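Local coordinates for sialyltransferase 0160 (Photobacterium damselae, PDB 4R84), which probably transfers sialic acid from CMP-sialic acid to a galactose of an acceptor glycan, as a GT-B-type glycosyltransferase, at residues 462-476 against 491-503. Sequence-based numbering, arbitrary orientation.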
ATOM      1  N   VAL A 462      11.129   6.004 -19.365  1.00 23.30           N
ATOM      2  CA  VAL A 462      10.680   4.898 -20.198  1.00 20.65           C
ATOM      3  C   VAL A 462      11.170   5.061 -21.629  1.00 24.07           C
ATOM      4  O   VAL A 462      10.784   6.004 -22.308  1.00 29.02           O
ATOM      5  CB  VAL A 462       9.141   4.781 -20.201  1.00 27.23           C
ATOM      6  CG1 VAL A 462       8.691   3.663 -21.124  1.00 31.04           C
ATOM      7  CG2 VAL A 462       8.628   4.557 -18.784  1.00 24.42           C
ATOM      8  N   ASN A 463      12.006   4.136 -22.092  1.00 22.00           N
ATOM      9  CA  ASN A 463      12.580   4.286 -23.434  1.00 24.81           C
ATOM     10  C   ASN A 463      11.708   3.679 -24.531  1.00 29.20           C
ATOM     11  O   ASN A 463      11.255   4.381 -25.437  1.00 31.98           O
ATOM     12  CB  ASN A 463      13.973   3.663 -23.491  1.00 29.54           C
ATOM     13  CG  ASN A 463      14.870   4.348 -24.511  1.00 35.99           C
ATOM     14  OD1 ASN A 463      14.642   4.250 -25.713  1.00 31.44           O
ATOM     15  ND2 ASN A 463      15.905   5.033 -24.029  1.00 32.94           N
ATOM     16  N   PHE A 464      11.473   2.374 -24.452  1.00 24.63           N
ATOM     17  CA  PHE A 464      10.526   1.704 -25.344  1.00 22.04           C
ATOM     18  C   PHE A 464       9.924   0.519 -24.620  1.00 25.22           C
ATOM     19  O   PHE A 464      10.483   0.027 -23.638  1.00 22.47           O
ATOM     20  CB  PHE A 464      11.170   1.230 -26.657  1.00 20.41           C
ATOM     21  CG  PHE A 464      12.260   0.203 -26.489  1.00 20.92           C
ATOM     22  CD1 PHE A 464      11.953  -1.138 -26.282  1.00 20.22           C
ATOM     23  CD2 PHE A 464      13.590   0.565 -26.601  1.00 28.34           C
ATOM     24  CE1 PHE A 464      12.944  -2.079 -26.141  1.00 23.38           C
ATOM     25  CE2 PHE A 464      14.592  -0.376 -26.479  1.00 27.90           C
ATOM     26  CZ  PHE A 464      14.275  -1.702 -26.258  1.00 28.41           C
ATOM     27  N   ILE A 465       8.786   0.063 -25.127  1.00 19.49           N
ATOM     28  CA  ILE A 465       8.102  -1.093 -24.574  1.00 18.27           C
ATOM     29  C   ILE A 465       7.761  -2.087 -25.666  1.00 19.61           C
ATOM     30  O   ILE A 465       7.220  -1.710 -26.710  1.00 22.68           O
ATOM     31  CB  ILE A 465       6.832  -0.676 -23.861  1.00 16.19           C
ATOM     32  CG1 ILE A 465       7.181   0.283 -22.725  1.00 24.58           C
ATOM     33  CG2 ILE A 465       6.151  -1.885 -23.286  1.00 20.36           C
ATOM     34  CD1 ILE A 465       5.986   0.725 -21.926  1.00 34.32           C
ATOM     35  N   VAL A 466       8.076  -3.358 -25.421  1.00 20.31           N
ATOM     36  CA  VAL A 466       7.850  -4.404 -26.407  1.00 19.44           C
ATOM     37  C   VAL A 466       6.627  -5.242 -26.086  1.00 18.78           C
ATOM     38  O   VAL A 466       6.517  -5.788 -24.987  1.00 20.00           O
ATOM     39  CB  VAL A 466       9.055  -5.325 -26.501  1.00 22.31           C
ATOM     40  CG1 VAL A 466       8.772  -6.459 -27.484  1.00 18.09           C
ATOM     41  CG2 VAL A 466      10.281  -4.520 -26.935  1.00 26.83           C
ATOM     42  N   PHE A 467       5.698  -5.329 -27.032  1.00 17.69           N
ATOM     43  CA  PHE A 467       4.582  -6.243 -26.872  1.00 20.40           C
ATOM     44  C   PHE A 467       4.843  -7.518 -27.643  1.00 23.23           C
ATOM     45  O   PHE A 467       5.407  -7.486 -28.721  1.00 26.51           O
ATOM     46  CB  PHE A 467       3.291  -5.588 -27.315  1.00 20.61           C
ATOM     47  CG  PHE A 467       2.869  -4.499 -26.409  1.00 23.11           C
ATOM     48  CD1 PHE A 467       3.445  -3.251 -26.503  1.00 25.60           C
ATOM     49  CD2 PHE A 467       1.934  -4.737 -25.417  1.00 28.06           C
ATOM     50  CE1 PHE A 467       3.071  -2.238 -25.638  1.00 32.78           C
ATOM     51  CE2 PHE A 467       1.562  -3.735 -24.555  1.00 25.38           C
ATOM     52  CZ  PHE A 467       2.130  -2.488 -24.663  1.00 26.79           C
ATOM     53  N   THR A 468       4.479  -8.639 -27.042  1.00 19.77           N
ATOM     54  CA  THR A 468       4.748  -9.948 -27.619  1.00 20.92           C
ATOM     55  C   THR A 468       3.432 -10.616 -28.044  1.00 22.54           C
ATOM     56  O   THR A 468       2.360 -10.169 -27.655  1.00 23.61           O
ATOM     57  CB  THR A 468       5.484 -10.843 -26.614  1.00 22.25           C
ATOM     58  OG1 THR A 468       4.727 -10.900 -25.408  1.00 23.69           O
ATOM     59  CG2 THR A 468       6.869 -10.304 -26.294  1.00 22.86           C
ATOM     60  N   SER A 469       3.506 -11.679 -28.843  1.00 21.68           N
ATOM     61  CA  SER A 469       2.286 -12.340 -29.314  1.00 17.39           C
ATOM     62  C   SER A 469       1.430 -12.833 -28.156  1.00 21.02           C
ATOM     63  O   SER A 469       1.931 -13.451 -27.230  1.00 24.87           O
ATOM     64  CB  SER A 469       2.617 -13.504 -30.243  1.00 20.16           C
ATOM     65  OG  SER A 469       3.358 -13.035 -31.354  1.00 24.10           O
ATOM     66  N   SER A 470       0.140 -12.523 -28.220  1.00 21.43           N
ATOM     67  CA  SER A 470      -0.824 -12.983 -27.224  1.00 20.19           C
ATOM     68  C   SER A 470      -2.101 -13.387 -27.936  1.00 23.64           C
ATOM     69  O   SER A 470      -2.161 -13.386 -29.180  1.00 25.53           O
ATOM     70  CB  SER A 470      -1.097 -11.894 -26.180  1.00 28.69           C
ATOM     71  OG  SER A 470      -1.874 -10.833 -26.729  1.00 21.91           O
ATOM     72  N   ASP A 471      -3.124 -13.730 -27.162  1.00 27.76           N
ATOM     73  CA  ASP A 471      -4.413 -14.093 -27.729  1.00 38.84           C
ATOM     74  C   ASP A 471      -5.107 -12.910 -28.400  1.00 35.07           C
ATOM     75  O   ASP A 471      -5.995 -13.100 -29.221  1.00 41.55           O
ATOM     76  CB  ASP A 471      -5.326 -14.684 -26.647  1.00 44.50           C
ATOM     77  CG  ASP A 471      -5.562 -13.730 -25.498  1.00 47.11           C
ATOM     78  OD1 ASP A 471      -4.579 -13.155 -24.982  1.00 52.24           O
ATOM     79  OD2 ASP A 471      -6.737 -13.551 -25.109  1.00 56.24           O
ATOM     80  N   THR A 472      -4.710 -11.691 -28.040  1.00 32.68           N
ATOM     81  CA  THR A 472      -5.344 -10.495 -28.591  1.00 35.80           C
ATOM     82  C   THR A 472      -4.384  -9.636 -29.417  1.00 35.84           C
ATOM     83  O   THR A 472      -4.817  -8.743 -30.147  1.00 37.66           O
ATOM     84  CB  THR A 472      -5.952  -9.616 -27.479  1.00 38.23           C
ATOM     85  OG1 THR A 472      -4.922  -9.202 -26.574  1.00 40.46           O
ATOM     86  CG2 THR A 472      -7.013 -10.382 -26.705  1.00 44.42           C
ATOM     87  N   ILE A 473      -3.086  -9.898 -29.299  1.00 26.98           N
ATOM     88  CA  ILE A 473      -2.088  -9.099 -30.012  1.00 26.77           C
ATOM     89  C   ILE A 473      -1.152  -9.962 -30.859  1.00 27.00           C
ATOM     90  O   ILE A 473      -0.336 -10.710 -30.327  1.00 26.19           O
ATOM     91  CB  ILE A 473      -1.238  -8.274 -29.019  1.00 23.42           C
ATOM     92  CG1 ILE A 473      -2.126  -7.345 -28.197  1.00 29.55           C
ATOM     93  CG2 ILE A 473      -0.170  -7.485 -29.767  1.00 24.77           C
ATOM     94  CD1 ILE A 473      -1.356  -6.590 -27.110  1.00 31.45           C
ATOM     95  N   THR A 474      -1.240  -9.838 -32.181  1.00 27.58           N
ATOM     96  CA  THR A 474      -0.384 -10.641 -33.045  1.00 25.94           C
ATOM     97  C   THR A 474       0.439  -9.818 -34.047  1.00 25.36           C
ATOM     98  O   THR A 474       1.205 -10.387 -34.823  1.00 25.81           O
ATOM     99  CB  THR A 474      -1.219 -11.719 -33.799  1.00 34.35           C
ATOM    100  OG1 THR A 474      -2.260 -11.082 -34.553  1.00 30.41           O
ATOM    101  CG2 THR A 474      -1.889 -12.659 -32.804  1.00 36.27           C
ATOM    102  N   ASP A 475       0.326  -8.487 -33.989  1.00 22.86           N
ATOM    103  CA  ASP A 475       1.252  -7.605 -34.708  1.00 19.89           C
ATOM    104  C   ASP A 475       1.238  -6.216 -34.071  1.00 26.34           C
ATOM    105  O   ASP A 475       0.474  -5.978 -33.136  1.00 23.70           O
ATOM    106  CB  ASP A 475       0.924  -7.524 -36.215  1.00 26.12           C
ATOM    107  CG  ASP A 475      -0.439  -6.902 -36.514  1.00 32.57           C
ATOM    108  OD1 ASP A 475      -1.027  -6.224 -35.641  1.00 35.60           O
ATOM    109  OD2 ASP A 475      -0.919  -7.072 -37.661  1.00 39.22           O
ATOM    110  N   ARG A 476       2.072  -5.306 -34.572  1.00 24.92           N
ATOM    111  CA  ARG A 476       2.211  -3.990 -33.948  1.00 22.84           C
ATOM    112  C   ARG A 476       0.927  -3.177 -34.029  1.00 28.32           C
ATOM    113  O   ARG A 476       0.575  -2.471 -33.084  1.00 27.74           O
ATOM    114  CB  ARG A 476       3.359  -3.196 -34.580  1.00 23.14           C
ATOM    115  CG  ARG A 476       3.580  -1.853 -33.926  1.00 21.32           C
ATOM    116  CD  ARG A 476       4.887  -1.232 -34.330  1.00 27.39           C
ATOM    117  NE  ARG A 476       5.123   0.022 -33.626  1.00 28.23           N
ATOM    118  CZ  ARG A 476       4.789   1.224 -34.075  1.00 28.92           C
ATOM    119  NH1 ARG A 476       4.228   1.364 -35.268  1.00 30.77           N
ATOM    120  NH2 ARG A 476       5.044   2.299 -33.335  1.00 29.67           N
ATOM    121  N   LEU A 491      -2.113   8.577 -20.894  1.00 25.85           N
ATOM    122  CA  LEU A 491      -1.363   8.948 -19.697  1.00 27.15           C
ATOM    123  C   LEU A 491       0.026   9.507 -20.010  1.00 27.81           C
ATOM    124  O   LEU A 491       0.723   9.969 -19.117  1.00 31.25           O
ATOM    125  CB  LEU A 491      -1.243   7.738 -18.764  1.00 27.63           C
ATOM    126  CG  LEU A 491      -2.515   7.329 -18.022  1.00 32.47           C
ATOM    127  CD1 LEU A 491      -2.289   5.999 -17.295  1.00 32.38           C
ATOM    128  CD2 LEU A 491      -2.934   8.417 -17.048  1.00 34.01           C
ATOM    129  N   GLY A 492       0.453   9.448 -21.272  1.00 23.81           N
ATOM    130  CA  GLY A 492       1.746  10.005 -21.629  1.00 29.40           C
ATOM    131  C   GLY A 492       2.934   9.155 -21.206  1.00 20.88           C
ATOM    132  O   GLY A 492       4.079   9.620 -21.190  1.00 30.61           O
ATOM    133  N   ILE A 493       2.676   7.891 -20.911  1.00 21.75           N
ATOM    134  CA  ILE A 493       3.743   7.003 -20.487  1.00 24.81           C
ATOM    135  C   ILE A 493       4.614   6.696 -21.680  1.00 26.22           C
ATOM    136  O   ILE A 493       5.840   6.679 -21.586  1.00 25.56           O
ATOM    137  CB  ILE A 493       3.197   5.701 -19.891  1.00 31.75           C
ATOM    138  CG1 ILE A 493       2.355   6.023 -18.653  1.00 30.39           C
ATOM    139  CG2 ILE A 493       4.346   4.750 -19.555  1.00 23.56           C
ATOM    140  CD1 ILE A 493       1.638   4.823 -18.069  1.00 27.77           C
ATOM    141  N   VAL A 494       3.957   6.463 -22.804  1.00 21.37           N
ATOM    142  CA  VAL A 494       4.651   6.257 -24.066  1.00 22.11           C
ATOM    143  C   VAL A 494       3.978   7.057 -25.174  1.00 24.35           C
ATOM    144  O   VAL A 494       2.811   7.443 -25.065  1.00 23.81           O
ATOM    145  CB  VAL A 494       4.664   4.772 -24.482  1.00 20.35           C
ATOM    146  CG1 VAL A 494       5.500   3.949 -23.542  1.00 26.85           C
ATOM    147  CG2 VAL A 494       3.258   4.241 -24.546  1.00 26.20           C
ATOM    148  N   LYS A 495       4.732   7.278 -26.247  1.00 22.67           N
ATOM    149  CA  LYS A 495       4.179   7.714 -27.513  1.00 24.11           C
ATOM    150  C   LYS A 495       4.176   6.512 -28.460  1.00 25.44           C
ATOM    151  O   LYS A 495       4.797   5.491 -28.167  1.00 23.42           O
ATOM    152  CB  LYS A 495       4.998   8.877 -28.075  1.00 23.42           C
ATOM    153  CG  LYS A 495       4.931  10.113 -27.207  1.00 30.30           C
ATOM    154  CD  LYS A 495       5.682  11.281 -27.829  1.00 30.18           C
ATOM    155  CE  LYS A 495       5.425  12.549 -27.030  1.00 36.51           C
ATOM    156  NZ  LYS A 495       5.980  12.447 -25.649  1.00 43.69           N
ATOM    157  N   GLU A 496       3.473   6.621 -29.581  1.00 22.93           N
ATOM    158  CA  GLU A 496       3.316   5.482 -30.469  1.00 22.23           C
ATOM    159  C   GLU A 496       4.647   4.910 -30.933  1.00 25.01           C
ATOM    160  O   GLU A 496       4.789   3.694 -31.049  1.00 24.45           O
ATOM    161  CB  GLU A 496       2.469   5.851 -31.684  1.00 33.23           C
ATOM    162  CG  GLU A 496       0.986   5.914 -31.385  1.00 42.07           C
ATOM    163  CD  GLU A 496       0.144   5.798 -32.640  1.00 60.74           C
ATOM    164  OE1 GLU A 496      -1.086   5.603 -32.514  1.00 70.67           O
ATOM    165  OE2 GLU A 496       0.717   5.876 -33.749  1.00 54.50           O
ATOM    166  N   LYS A 497       5.622   5.791 -31.164  1.00 23.84           N
ATOM    167  CA  LYS A 497       6.951   5.380 -31.603  1.00 24.95           C
ATOM    168  C   LYS A 497       7.669   4.491 -30.579  1.00 26.27           C
ATOM    169  O   LYS A 497       8.636   3.807 -30.915  1.00 28.07           O
ATOM    170  CB  LYS A 497       7.822   6.612 -31.878  1.00 35.45           C
ATOM    171  CG  LYS A 497       8.552   7.003 -30.608  1.00 40.08           C
ATOM    172  CD  LYS A 497       9.486   8.144 -30.711  1.00 46.33           C
ATOM    173  CE  LYS A 497      10.227   8.253 -29.389  1.00 45.97           C
ATOM    174  NZ  LYS A 497      11.087   7.078 -29.105  1.00 56.17           N
ATOM    175  N   ASP A 498       7.220   4.526 -29.322  1.00 21.76           N
ATOM    176  CA  ASP A 498       7.847   3.763 -28.257  1.00 19.28           C
ATOM    177  C   ASP A 498       7.271   2.353 -28.176  1.00 21.65           C
ATOM    178  O   ASP A 498       7.800   1.510 -27.458  1.00 26.66           O
ATOM    179  CB  ASP A 498       7.661   4.449 -26.899  1.00 20.38           C
ATOM    180  CG  ASP A 498       8.244   5.852 -26.872  1.00 28.44           C
ATOM    181  OD1 ASP A 498       9.356   6.027 -27.403  1.00 31.31           O
ATOM    182  OD2 ASP A 498       7.587   6.776 -26.334  1.00 35.89           O
ATOM    183  N   VAL A 499       6.176   2.117 -28.886  1.00 22.16           N
ATOM    184  CA  VAL A 499       5.484   0.838 -28.824  1.00 24.02           C
ATOM    185  C   VAL A 499       5.983  -0.098 -29.917  1.00 18.30           C
ATOM    186  O   VAL A 499       5.810   0.170 -31.130  1.00 20.32           O
ATOM    187  CB  VAL A 499       3.961   1.020 -28.944  1.00 25.14           C
ATOM    188  CG1 VAL A 499       3.266  -0.330 -28.909  1.00 29.46           C
ATOM    189  CG2 VAL A 499       3.451   1.893 -27.814  1.00 25.19           C
ATOM    190  N   LEU A 500       6.621  -1.186 -29.489  1.00 19.61           N
ATOM    191  CA  LEU A 500       7.205  -2.149 -30.415  1.00 21.17           C
ATOM    192  C   LEU A 500       6.536  -3.515 -30.309  1.00 25.58           C
ATOM    193  O   LEU A 500       5.887  -3.834 -29.309  1.00 21.58           O
ATOM    194  CB  LEU A 500       8.714  -2.294 -30.165  1.00 23.56           C
ATOM    195  CG  LEU A 500       9.534  -1.001 -30.114  1.00 30.00           C
ATOM    196  CD1 LEU A 500      11.025  -1.284 -29.896  1.00 24.91           C
ATOM    197  CD2 LEU A 500       9.312  -0.161 -31.363  1.00 40.44           C
ATOM    198  N   PHE A 501       6.693  -4.322 -31.350  1.00 24.27           N
ATOM    199  CA  PHE A 501       6.164  -5.681 -31.342  1.00 27.35           C
ATOM    200  C   PHE A 501       7.227  -6.709 -31.736  1.00 29.64           C
ATOM    201  O   PHE A 501       7.988  -6.489 -32.677  1.00 24.81           O
ATOM    202  CB  PHE A 501       4.962  -5.803 -32.288  1.00 25.36           C
ATOM    203  CG  PHE A 501       4.397  -7.201 -32.373  1.00 25.48           C
ATOM    204  CD1 PHE A 501       3.539  -7.671 -31.398  1.00 26.13           C
ATOM    205  CD2 PHE A 501       4.729  -8.034 -33.418  1.00 28.53           C
ATOM    206  CE1 PHE A 501       3.025  -8.961 -31.466  1.00 31.57           C
ATOM    207  CE2 PHE A 501       4.227  -9.323 -33.492  1.00 29.72           C
ATOM    208  CZ  PHE A 501       3.375  -9.784 -32.512  1.00 30.70           C
ATOM    209  N   TRP A 502       7.276  -7.811 -30.993  1.00 30.96           N
ATOM    210  CA  TRP A 502       8.083  -8.989 -31.334  1.00 28.06           C
ATOM    211  C   TRP A 502       7.173 -10.215 -31.293  1.00 30.67           C
ATOM    212  O   TRP A 502       6.457 -10.439 -30.321  1.00 27.87           O
ATOM    213  CB  TRP A 502       9.299  -9.182 -30.400  1.00 23.95           C
ATOM    214  CG  TRP A 502      10.673  -8.700 -30.907  1.00 29.04           C
ATOM    215  CD1 TRP A 502      11.653  -9.482 -31.452  1.00 34.40           C
ATOM    216  CD2 TRP A 502      11.203  -7.364 -30.881  1.00 39.74           C
ATOM    217  NE1 TRP A 502      12.753  -8.718 -31.774  1.00 45.61           N
ATOM    218  CE2 TRP A 502      12.502  -7.415 -31.433  1.00 43.19           C
ATOM    219  CE3 TRP A 502      10.706  -6.130 -30.450  1.00 52.40           C
ATOM    220  CZ2 TRP A 502      13.306  -6.282 -31.565  1.00 43.06           C
ATOM    221  CZ3 TRP A 502      11.508  -5.004 -30.581  1.00 53.48           C
ATOM    222  CH2 TRP A 502      12.792  -5.089 -31.134  1.00 50.45           C
ATOM    223  N   ALA A 503       7.166 -10.994 -32.369  1.00 26.12           N
ATOM    224  CA  ALA A 503       6.277 -12.150 -32.458  1.00 28.07           C
ATOM    225  C   ALA A 503       6.649 -13.240 -31.460  1.00 30.16           C
ATOM    226  O   ALA A 503       7.822 -13.460 -31.167  1.00 30.99           O
ATOM    227  CB  ALA A 503       6.281 -12.718 -33.878  1.00 23.37           C
ATOM    228  OXT ALA A 503       5.775 -13.926 -30.924  1.00 32.03           O
TER
HETATM  229  O   HOH W   1       7.921   7.568 -22.879  1.00 41.25           O
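F501 and R476 illustrate how a C-terminal strand can be held from two directions, by a parallel neighbour and by the start of helix 476-481. Strands 462-468 and 499-502 exchange a ladder of backbone bonds, from I465 N to D498 O through W502 N to F467 O; the two strands are joined through helices 476-481 and 483-490 as a beta-alpha-beta crossover. F501 can be followed outward. F501 CB packs against R476 CA at 3.7 Å, and CG, anti to the backbone N (chi1 178°), lies by R476 N and carries the ring against the backbone of T474 and D475. F501 CD1 approaches F467 O, F501 CE1 meets I473 CG2 at 3.9 Å, CD2 and CE2 lie against D475 CA, with CE2 also near T474 O, and F501 CZ ends 3.2 Å from T474 O. One face of the F501 ring receives D475 CA in a CH-pi contact, 3.6 Å from the centroid. Beyond it, the extended R476 chain brings NE to V499 O (2.6 Å), the acceptor lying in the guanidinium plane. At the far end S469 OG donates to A503 OXT (2.6 Å), which W367 also binds. The chemistry implies a chain end held by neutral hydrogen-bond donors at its carboxylate as well as by strand pairing, next to T468, which borders the bound CMP-sialic acid analogue.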